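Local coordinates for CRISPR-associated protein, Cse2 family (Thermobifida fusca, PDB 4H79), which probably serves as a nucleic-acid-binding subunit of the CRISPR-associated Cascade complex, to which proteins of the Cse2 (CasB) family belong, at residues V21-V25 and A91-Y95; L94-H98 and I163-Y167; I97-R102 and V155-R160. All coordinates share one frame; numbering follows the deposited sequence.

Interaction 1: V21-V25 and A91-Y95; sequences VDQRV and ALTLY
V25 and V21 of helix 16-33 meet A91, L92 and Y95 of helix 80-99 in an apolar helix-helix contact inside the all-helical Cse2 fold. The branches of V25 divide the work. CG1 stands over the middle of one face of the Y95 ring, 3.6 Å from its centroid and 5° off the ring normal, a nearly ideal CH-pi contact; CG2 leans instead on L92, with CD1 of that leucine 3.9 Å from V25 CG2. V25 CG1 reaches the ring because it lies anti to the backbone N (chi1 166°), and Y95 CG takes the same course on its own helix. One turn earlier V21 makes the smaller contact, with CG1 alone, between A91 CB and L92 CD2. L92 runs past both valines in the opposite direction, and R24 adds the aliphatic CG of its chain at the margin, while its guanidinium turns to the backbone O of L63. The axes of the two segments approach to 11.0 Å and cross at -35°, the valines and L92 filling the gap. A171 of helix 167-176 packs on both V21 and A91, where V21 CG1 and A91 CB stand 4.2 Å apart.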
loop_
_atom_site.group_PDB
_atom_site.type_symbol
_atom_site.label_atom_id
_atom_site.label_comp_id
_atom_site.label_asym_id
_atom_site.label_seq_id
_atom_site.Cartn_x
_atom_site.Cartn_y
_atom_site.Cartn_z
ATOM N N VAL A 21 5.520 8.007 -3.403
ATOM C CA VAL A 21 4.871 6.767 -3.833
ATOM C C VAL A 21 3.625 7.095 -4.658
ATOM O O VAL A 21 3.358 6.455 -5.654
ATOM C CB VAL A 21 4.491 5.895 -2.611
ATOM C CG1 VAL A 21 3.504 4.767 -3.005
ATOM C CG2 VAL A 21 5.753 5.341 -1.965
ATOM N N ASP A 22 2.865 8.102 -4.239
ATOM C CA ASP A 22 1.693 8.525 -5.008
ATOM C C ASP A 22 2.094 8.893 -6.472
ATOM O O ASP A 22 1.400 8.512 -7.431
ATOM C CB ASP A 22 1.070 9.771 -4.339
ATOM C CG ASP A 22 0.013 10.402 -5.204
ATOM O OD1 ASP A 22 -0.964 9.747 -5.656
ATOM O OD2 ASP A 22 0.174 11.582 -5.480
ATOM N N GLN A 23 3.158 9.715 -6.629
ATOM C CA GLN A 23 3.609 10.175 -7.939
ATOM C C GLN A 23 4.141 8.955 -8.755
ATOM O O GLN A 23 3.818 8.790 -9.931
ATOM C CB GLN A 23 4.682 11.305 -7.734
ATOM C CG GLN A 23 5.188 11.976 -9.000
ATOM C CD GLN A 23 4.048 12.422 -9.921
ATOM O OE1 GLN A 23 3.068 13.071 -9.488
ATOM N NE2 GLN A 23 4.161 12.058 -11.201
ATOM N N ARG A 24 4.921 8.074 -8.123
ATOM C CA ARG A 24 5.482 6.949 -8.844
ATOM C C ARG A 24 4.361 5.944 -9.290
ATOM O O ARG A 24 4.378 5.447 -10.412
ATOM C CB ARG A 24 6.511 6.228 -7.961
ATOM C CG ARG A 24 7.217 5.086 -8.727
ATOM C CD ARG A 24 8.231 5.672 -9.746
ATOM N NE ARG A 24 8.787 4.575 -10.552
ATOM C CZ ARG A 24 8.459 4.314 -11.810
ATOM N NH1 ARG A 24 7.637 5.117 -12.456
ATOM N NH2 ARG A 24 8.985 3.258 -12.428
ATOM N N VAL A 25 3.418 5.608 -8.399
ATOM C CA VAL A 25 2.327 4.664 -8.740
ATOM C C VAL A 25 1.454 5.328 -9.826
ATOM O O VAL A 25 1.010 4.633 -10.758
ATOM C CB VAL A 25 1.459 4.372 -7.495
ATOM C CG1 VAL A 25 0.165 3.698 -7.870
ATOM C CG2 VAL A 25 2.240 3.570 -6.453
ATOM N N ALA A 91 4.630 -0.991 -0.627
ATOM C CA ALA A 91 3.466 -0.344 -1.246
ATOM C C ALA A 91 3.423 -0.603 -2.748
ATOM O O ALA A 91 2.327 -0.891 -3.302
ATOM C CB ALA A 91 3.452 1.157 -0.955
ATOM N N LEU A 92 4.558 -0.406 -3.437
ATOM C CA LEU A 92 4.617 -0.630 -4.907
ATOM C C LEU A 92 4.321 -2.061 -5.267
ATOM O O LEU A 92 3.622 -2.314 -6.277
ATOM C CB LEU A 92 6.009 -0.277 -5.465
ATOM C CG LEU A 92 6.120 1.133 -6.077
ATOM C CD1 LEU A 92 5.281 1.298 -7.346
ATOM C CD2 LEU A 92 5.688 2.143 -5.118
ATOM N N THR A 93 4.846 -2.998 -4.457
ATOM C CA THR A 93 4.597 -4.481 -4.747
ATOM C C THR A 93 3.134 -4.767 -4.562
ATOM O O THR A 93 2.496 -5.475 -5.382
ATOM C CB THR A 93 5.425 -5.330 -3.746
ATOM O OG1 THR A 93 6.823 -5.010 -3.970
ATOM C CG2 THR A 93 5.202 -6.835 -3.989
ATOM N N LEU A 94 2.534 -4.254 -3.455
ATOM C CA LEU A 94 1.077 -4.451 -3.250
ATOM C C LEU A 94 0.281 -3.844 -4.417
ATOM O O LEU A 94 -0.681 -4.452 -4.930
ATOM C CB LEU A 94 0.586 -3.827 -1.903
ATOM C CG LEU A 94 1.133 -4.534 -0.649
ATOM C CD1 LEU A 94 0.788 -3.734 0.579
ATOM C CD2 LEU A 94 0.518 -5.973 -0.550
ATOM N N TYR A 95 0.622 -2.626 -4.812
ATOM C CA TYR A 95 -0.106 -2.032 -5.941
ATOM C C TYR A 95 -0.025 -2.918 -7.217
ATOM O O TYR A 95 -1.029 -3.058 -7.976
ATOM C CB TYR A 95 0.465 -0.581 -6.251
ATOM C CG TYR A 95 -0.134 -0.100 -7.571
ATOM C CD1 TYR A 95 -1.498 0.303 -7.629
ATOM C CD2 TYR A 95 0.646 -0.088 -8.771
ATOM C CE1 TYR A 95 -2.091 0.648 -8.854
ATOM C CE2 TYR A 95 0.083 0.318 -9.979
ATOM C CZ TYR A 95 -1.285 0.670 -10.003
ATOM O OH TYR A 95 -1.873 1.069 -11.190
#

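Interaction 2: L94-H98 and I163-Y167; sequences LYAIH and IPLDY
The phenol of Y167 lies broadside against helix 80-99, one ring face on the backbone and CB of Y95 and its hydroxyl directed at H98. Y95 CB sits over the centre of that face, 3.8 Å from the centroid and 4° off the normal. From there the Y95 ring turns its edge to the same face, CD1 leading, in a T-shaped pair with centroids 5.5 Å apart and planes at 76°. L94 comes from another direction: its CB meets the rim of the Y167 ring at CE1, 3.7 Å away.

H98 and Y167 meet rim to rim, neither ring over the face of the other. H98 CG runs anti to its own backbone N (chi1 -157°), which carries the imidazole off the helix toward the 163-167 loop, with two oxygens at its edge, near the ring plane: H98 ND1 and Y167 OH share a 2.7 Å hydrogen bond in which either could be the donor, and H98 NE2 gives a weak, bent bond to I163 O at 2.8 Å. Both ring nitrogens of this buried histidine are therefore engaged, and the two bonds, one of them weak, probably limit its rotation. L165 CB approaches CE1 of the imidazole more loosely.

The loop is positioned in turn by D166, the N-cap of helix 167-176, whose OD1 accepts from L169 N while OD2 forms a salt bridge with R110. V155 of helix 144-160 packs on both H98 and Y167. Y95, H98 and Y167 together form an aromatic cluster in the core of the helical Cse2 fold, joining helix 80-99 to the connection between helices 144-160 and 167-176.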
loop_
_atom_site.group_PDB
_atom_site.type_symbol
_atom_site.label_atom_id
_atom_site.label_comp_id
_atom_site.label_asym_id
_atom_site.label_seq_id
_atom_site.Cartn_x
_atom_site.Cartn_y
_atom_site.Cartn_z
ATOM N N LEU A 94 2.534 -4.254 -3.455
ATOM C CA LEU A 94 1.077 -4.451 -3.250
ATOM C C LEU A 94 0.281 -3.844 -4.417
ATOM O O LEU A 94 -0.681 -4.452 -4.930
ATOM C CB LEU A 94 0.586 -3.827 -1.903
ATOM C CG LEU A 94 1.133 -4.534 -0.649
ATOM C CD1 LEU A 94 0.788 -3.734 0.579
ATOM C CD2 LEU A 94 0.518 -5.973 -0.550
ATOM N N TYR A 95 0.622 -2.626 -4.812
ATOM C CA TYR A 95 -0.106 -2.032 -5.941
ATOM C C TYR A 95 -0.025 -2.918 -7.217
ATOM O O TYR A 95 -1.029 -3.058 -7.976
ATOM C CB TYR A 95 0.465 -0.581 -6.251
ATOM C CG TYR A 95 -0.134 -0.100 -7.571
ATOM C CD1 TYR A 95 -1.498 0.303 -7.629
ATOM C CD2 TYR A 95 0.646 -0.088 -8.771
ATOM C CE1 TYR A 95 -2.091 0.648 -8.854
ATOM C CE2 TYR A 95 0.083 0.318 -9.979
ATOM C CZ TYR A 95 -1.285 0.670 -10.003
ATOM O OH TYR A 95 -1.873 1.069 -11.190
ATOM N N ALA A 96 1.183 -3.455 -7.503
ATOM C CA ALA A 96 1.369 -4.343 -8.682
ATOM C C ALA A 96 0.452 -5.557 -8.636
ATOM O O ALA A 96 -0.074 -5.999 -9.655
ATOM C CB ALA A 96 2.839 -4.791 -8.762
ATOM N N ILE A 97 0.294 -6.110 -7.448
ATOM C CA ILE A 97 -0.636 -7.248 -7.264
ATOM C C ILE A 97 -2.073 -6.777 -7.447
ATOM O O ILE A 97 -2.863 -7.399 -8.184
ATOM C CB ILE A 97 -0.480 -7.797 -5.822
ATOM C CG1 ILE A 97 0.878 -8.511 -5.683
ATOM C CG2 ILE A 97 -1.624 -8.812 -5.511
ATOM C CD1 ILE A 97 1.263 -8.704 -4.238
ATOM N N HIS A 98 -2.392 -5.601 -6.865
ATOM C CA HIS A 98 -3.773 -5.019 -6.947
ATOM C C HIS A 98 -4.212 -4.691 -8.339
ATOM O O HIS A 98 -5.354 -5.008 -8.758
ATOM C CB HIS A 98 -3.757 -3.712 -6.063
ATOM C CG HIS A 98 -5.120 -3.315 -5.591
ATOM N ND1 HIS A 98 -5.308 -2.369 -4.642
ATOM C CD2 HIS A 98 -6.399 -3.703 -6.063
ATOM C CE1 HIS A 98 -6.673 -2.190 -4.475
ATOM N NE2 HIS A 98 -7.330 -3.014 -5.347
ATOM N N ILE A 163 -11.993 -2.737 -5.648
ATOM C CA ILE A 163 -11.992 -1.588 -4.737
ATOM C C ILE A 163 -10.564 -0.989 -4.719
ATOM O O ILE A 163 -9.589 -1.701 -4.344
ATOM C CB ILE A 163 -12.350 -2.070 -3.297
ATOM C CG1 ILE A 163 -13.763 -2.708 -3.292
ATOM C CG2 ILE A 163 -12.299 -0.894 -2.257
ATOM C CD1 ILE A 163 -13.963 -3.682 -2.079
ATOM N N PRO A 164 -10.443 0.315 -4.978
ATOM C CA PRO A 164 -9.160 0.985 -5.021
ATOM C C PRO A 164 -8.626 1.287 -3.612
ATOM O O PRO A 164 -9.361 1.264 -2.605
ATOM C CB PRO A 164 -9.506 2.312 -5.750
ATOM C CG PRO A 164 -10.905 2.594 -5.360
ATOM C CD PRO A 164 -11.566 1.248 -5.273
ATOM N N LEU A 165 -7.347 1.607 -3.532
ATOM C CA LEU A 165 -6.735 2.051 -2.312
ATOM C C LEU A 165 -5.803 3.271 -2.588
ATOM O O LEU A 165 -5.262 3.428 -3.680
ATOM C CB LEU A 165 -5.948 0.874 -1.768
ATOM C CG LEU A 165 -5.488 0.720 -0.384
ATOM C CD1 LEU A 165 -6.693 0.774 0.586
ATOM C CD2 LEU A 165 -4.696 -0.665 -0.326
ATOM N N ASP A 166 -5.622 4.132 -1.591
ATOM C CA ASP A 166 -4.658 5.240 -1.730
ATOM C C ASP A 166 -3.282 4.744 -1.327
ATOM O O ASP A 166 -2.966 4.613 -0.099
ATOM C CB ASP A 166 -5.085 6.403 -0.825
ATOM C CG ASP A 166 -4.174 7.591 -0.954
ATOM O OD1 ASP A 166 -2.961 7.445 -1.340
ATOM O OD2 ASP A 166 -4.696 8.686 -0.634
ATOM N N TYR A 167 -2.457 4.400 -2.339
ATOM C CA TYR A 167 -1.095 3.870 -2.067
ATOM C C TYR A 167 -0.107 4.868 -1.476
ATOM O O TYR A 167 0.847 4.470 -0.732
ATOM C CB TYR A 167 -0.504 3.168 -3.305
ATOM C CG TYR A 167 -1.124 1.762 -3.358
ATOM C CD1 TYR A 167 -0.532 0.668 -2.640
ATOM C CD2 TYR A 167 -2.322 1.527 -4.079
ATOM C CE1 TYR A 167 -1.157 -0.604 -2.666
ATOM C CE2 TYR A 167 -2.956 0.252 -4.116
ATOM C CZ TYR A 167 -2.364 -0.803 -3.387
ATOM O OH TYR A 167 -2.941 -2.070 -3.391
#

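Interaction 3: I97-R102 and V155-R160; sequences IHQQSR and VTLLRR
A mixed polar and apolar contact joins the C-terminal ends of helices 80-99 and 144-160 in the helical Cse2 fold, where helix 80-99 runs out into a type II beta turn, Q99 to R102. R159 makes the largest contribution. Its chain is extended from CG to NE, with CG anti to the backbone N (chi1 -178°), and runs across the end of the other helix, with CD near I97 O and CG near H98 O. At its end the guanidinium grips the carbonyl of Q100 side-on: R159 NE and Q100 O are 2.8 Å apart, R159 NH2 and the same oxygen 2.9 Å. Both bonds lie in the carbonyl plane and close to the guanidinium plane, so the R159 group meets the carbonyl edge-on and its rotation is fixed. An alanine here is likely to leave the Q100 carbonyl without both of these donors and R102 without the chain it packs on.

R102 answers in the opposite direction. Bent at chi2 and chi3, its CG and CD cross the R159 chain at CG, and its NH2 comes over one guanidinium face, near the rim. The like charges come within 3.9 Å (R102 NH2 to R159 NH1), a proximity probably eased by the carbonyls each group engages. The turn is braced from within by Q99, whose NE2 donates to a lone pair of R102 O, the two atoms 2.9 Å apart, and from helix 16-33 by Y32 OH, bonded to S101 N.

Deeper in, V155 CG1 touches H98 CB at 3.6 Å, while R159 CB slides past CD2 of the imidazole. At the outer end of the contact, R102 NH2 donates to R159 O at 2.9 Å, tilted 33° from the carbonyl plane.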
loop_
_atom_site.group_PDB
_atom_site.type_symbol
_atom_site.label_atom_id
_atom_site.label_comp_id
_atom_site.label_asym_id
_atom_site.label_seq_id
_atom_site.Cartn_x
_atom_site.Cartn_y
_atom_site.Cartn_z
ATOM N N ILE A 97 0.294 -6.110 -7.448
ATOM C CA ILE A 97 -0.636 -7.248 -7.264
ATOM C C ILE A 97 -2.073 -6.777 -7.447
ATOM O O ILE A 97 -2.863 -7.399 -8.184
ATOM C CB ILE A 97 -0.480 -7.797 -5.822
ATOM C CG1 ILE A 97 0.878 -8.511 -5.683
ATOM C CG2 ILE A 97 -1.624 -8.812 -5.511
ATOM C CD1 ILE A 97 1.263 -8.704 -4.238
ATOM N N HIS A 98 -2.392 -5.601 -6.865
ATOM C CA HIS A 98 -3.773 -5.019 -6.947
ATOM C C HIS A 98 -4.212 -4.691 -8.339
ATOM O O HIS A 98 -5.354 -5.008 -8.758
ATOM C CB HIS A 98 -3.757 -3.712 -6.063
ATOM C CG HIS A 98 -5.120 -3.315 -5.591
ATOM N ND1 HIS A 98 -5.308 -2.369 -4.642
ATOM C CD2 HIS A 98 -6.399 -3.703 -6.063
ATOM C CE1 HIS A 98 -6.673 -2.190 -4.475
ATOM N NE2 HIS A 98 -7.330 -3.014 -5.347
ATOM N N GLN A 99 -3.316 -4.088 -9.134
ATOM C CA GLN A 99 -3.659 -3.623 -10.513
ATOM C C GLN A 99 -3.727 -4.733 -11.583
ATOM O O GLN A 99 -4.402 -4.586 -12.602
ATOM C CB GLN A 99 -2.658 -2.533 -10.964
ATOM C CG GLN A 99 -3.113 -1.778 -12.225
ATOM C CD GLN A 99 -4.392 -0.946 -11.961
ATOM O OE1 GLN A 99 -4.383 -0.018 -11.142
ATOM N NE2 GLN A 99 -5.491 -1.284 -12.627
ATOM N N GLN A 100 -3.117 -5.892 -11.323
ATOM C CA GLN A 100 -2.902 -6.876 -12.381
ATOM C C GLN A 100 -4.239 -7.310 -13.017
ATOM O O GLN A 100 -5.192 -7.717 -12.309
ATOM C CB GLN A 100 -2.163 -8.123 -11.838
ATOM C CG GLN A 100 -1.965 -9.199 -12.940
ATOM C CD GLN A 100 -1.284 -10.448 -12.404
ATOM O OE1 GLN A 100 -1.416 -10.792 -11.201
ATOM N NE2 GLN A 100 -0.613 -11.179 -13.273
ATOM N N SER A 101 -4.287 -7.190 -14.356
ATOM C CA SER A 101 -5.453 -7.557 -15.178
ATOM C C SER A 101 -6.712 -6.745 -14.844
ATOM O O SER A 101 -7.821 -7.160 -15.146
ATOM C CB SER A 101 -5.793 -9.058 -15.042
ATOM O OG SER A 101 -4.640 -9.818 -15.346
ATOM N N ARG A 102 -6.559 -5.630 -14.151
ATOM C CA ARG A 102 -7.707 -4.761 -13.917
ATOM C C ARG A 102 -7.547 -3.669 -14.945
ATOM O O ARG A 102 -6.820 -2.718 -14.759
ATOM C CB ARG A 102 -7.719 -4.216 -12.509
ATOM C CG ARG A 102 -8.033 -5.255 -11.394
ATOM C CD ARG A 102 -9.354 -5.005 -10.591
ATOM N NE ARG A 102 -10.432 -5.361 -11.480
ATOM C CZ ARG A 102 -11.076 -6.541 -11.503
ATOM N NH1 ARG A 102 -11.991 -6.773 -12.441
ATOM N NH2 ARG A 102 -10.851 -7.476 -10.578
ATOM N N VAL A 155 -5.283 -7.105 0.066
ATOM C CA VAL A 155 -5.302 -6.440 -1.252
ATOM C C VAL A 155 -5.814 -7.422 -2.325
ATOM O O VAL A 155 -6.491 -7.036 -3.255
ATOM C CB VAL A 155 -3.823 -5.993 -1.622
ATOM C CG1 VAL A 155 -3.644 -5.653 -3.073
ATOM C CG2 VAL A 155 -3.398 -4.811 -0.744
ATOM N N THR A 156 -5.492 -8.706 -2.180
ATOM C CA THR A 156 -6.023 -9.710 -3.105
ATOM C C THR A 156 -7.579 -9.650 -3.106
ATOM O O THR A 156 -8.240 -9.776 -4.170
ATOM C CB THR A 156 -5.498 -11.098 -2.726
ATOM O OG1 THR A 156 -4.069 -11.101 -2.889
ATOM C CG2 THR A 156 -5.993 -12.114 -3.662
ATOM N N LEU A 157 -8.147 -9.528 -1.897
ATOM C CA LEU A 157 -9.619 -9.484 -1.759
ATOM C C LEU A 157 -10.148 -8.167 -2.329
ATOM O O LEU A 157 -11.143 -8.148 -3.028
ATOM C CB LEU A 157 -10.068 -9.666 -0.289
ATOM C CG LEU A 157 -9.716 -11.012 0.372
ATOM C CD1 LEU A 157 -10.076 -10.920 1.865
ATOM C CD2 LEU A 157 -10.443 -12.225 -0.248
ATOM N N LEU A 158 -9.444 -7.055 -2.030
ATOM C CA LEU A 158 -9.863 -5.769 -2.612
ATOM C C LEU A 158 -9.844 -5.812 -4.154
ATOM O O LEU A 158 -10.745 -5.236 -4.795
ATOM C CB LEU A 158 -8.958 -4.621 -2.144
ATOM C CG LEU A 158 -8.961 -4.343 -0.643
ATOM C CD1 LEU A 158 -7.960 -3.181 -0.352
ATOM C CD2 LEU A 158 -10.431 -3.947 -0.146
ATOM N N ARG A 159 -8.799 -6.431 -4.732
ATOM C CA ARG A 159 -8.717 -6.549 -6.176
ATOM C C ARG A 159 -9.906 -7.273 -6.757
ATOM O O ARG A 159 -10.437 -6.871 -7.810
ATOM C CB ARG A 159 -7.392 -7.295 -6.569
ATOM C CG ARG A 159 -7.256 -7.387 -8.064
ATOM C CD ARG A 159 -6.145 -8.390 -8.532
ATOM N NE ARG A 159 -6.399 -8.558 -9.960
ATOM C CZ ARG A 159 -7.387 -9.293 -10.455
ATOM N NH1 ARG A 159 -8.121 -10.080 -9.636
ATOM N NH2 ARG A 159 -7.574 -9.305 -11.767
ATOM N N ARG A 160 -10.314 -8.389 -6.122
ATOM C CA ARG A 160 -11.441 -9.224 -6.641
ATOM C C ARG A 160 -12.739 -8.384 -6.722
ATOM O O ARG A 160 -13.527 -8.565 -7.636
ATOM C CB ARG A 160 -11.631 -10.497 -5.744
ATOM C CG ARG A 160 -12.649 -11.520 -6.284
ATOM C CD ARG A 160 -12.167 -12.957 -6.018
ATOM N NE ARG A 160 -12.747 -13.928 -6.952
ATOM C CZ ARG A 160 -13.911 -14.549 -6.753
ATOM N NH1 ARG A 160 -14.378 -15.421 -7.670
ATOM N NH2 ARG A 160 -14.611 -14.302 -5.635
#

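In the fold
Helix 80-99 and the turn that follows it form the common spine, meeting helix 16-33 in interaction 1, the 163-167 loop in interaction 2 and the end of helix 144-160 in interaction 3. Interactions 1 and 2 have centres about 8 Å apart and share L94 and Y95; Y167 also touches the first, its CD1 lying 3.3 Å from A91 O. Interactions 2 and 3, with centres about 7 Å apart, share I97 and H98, and a probable hydrogen bond from I163 N to L158 O (2.9 Å) ties loop to helix. Interactions 1 and 2 are buried, centred about 7 and 6 Å from the chain centre; interaction 3, about 12 Å out, is partly exposed and arginine-rich.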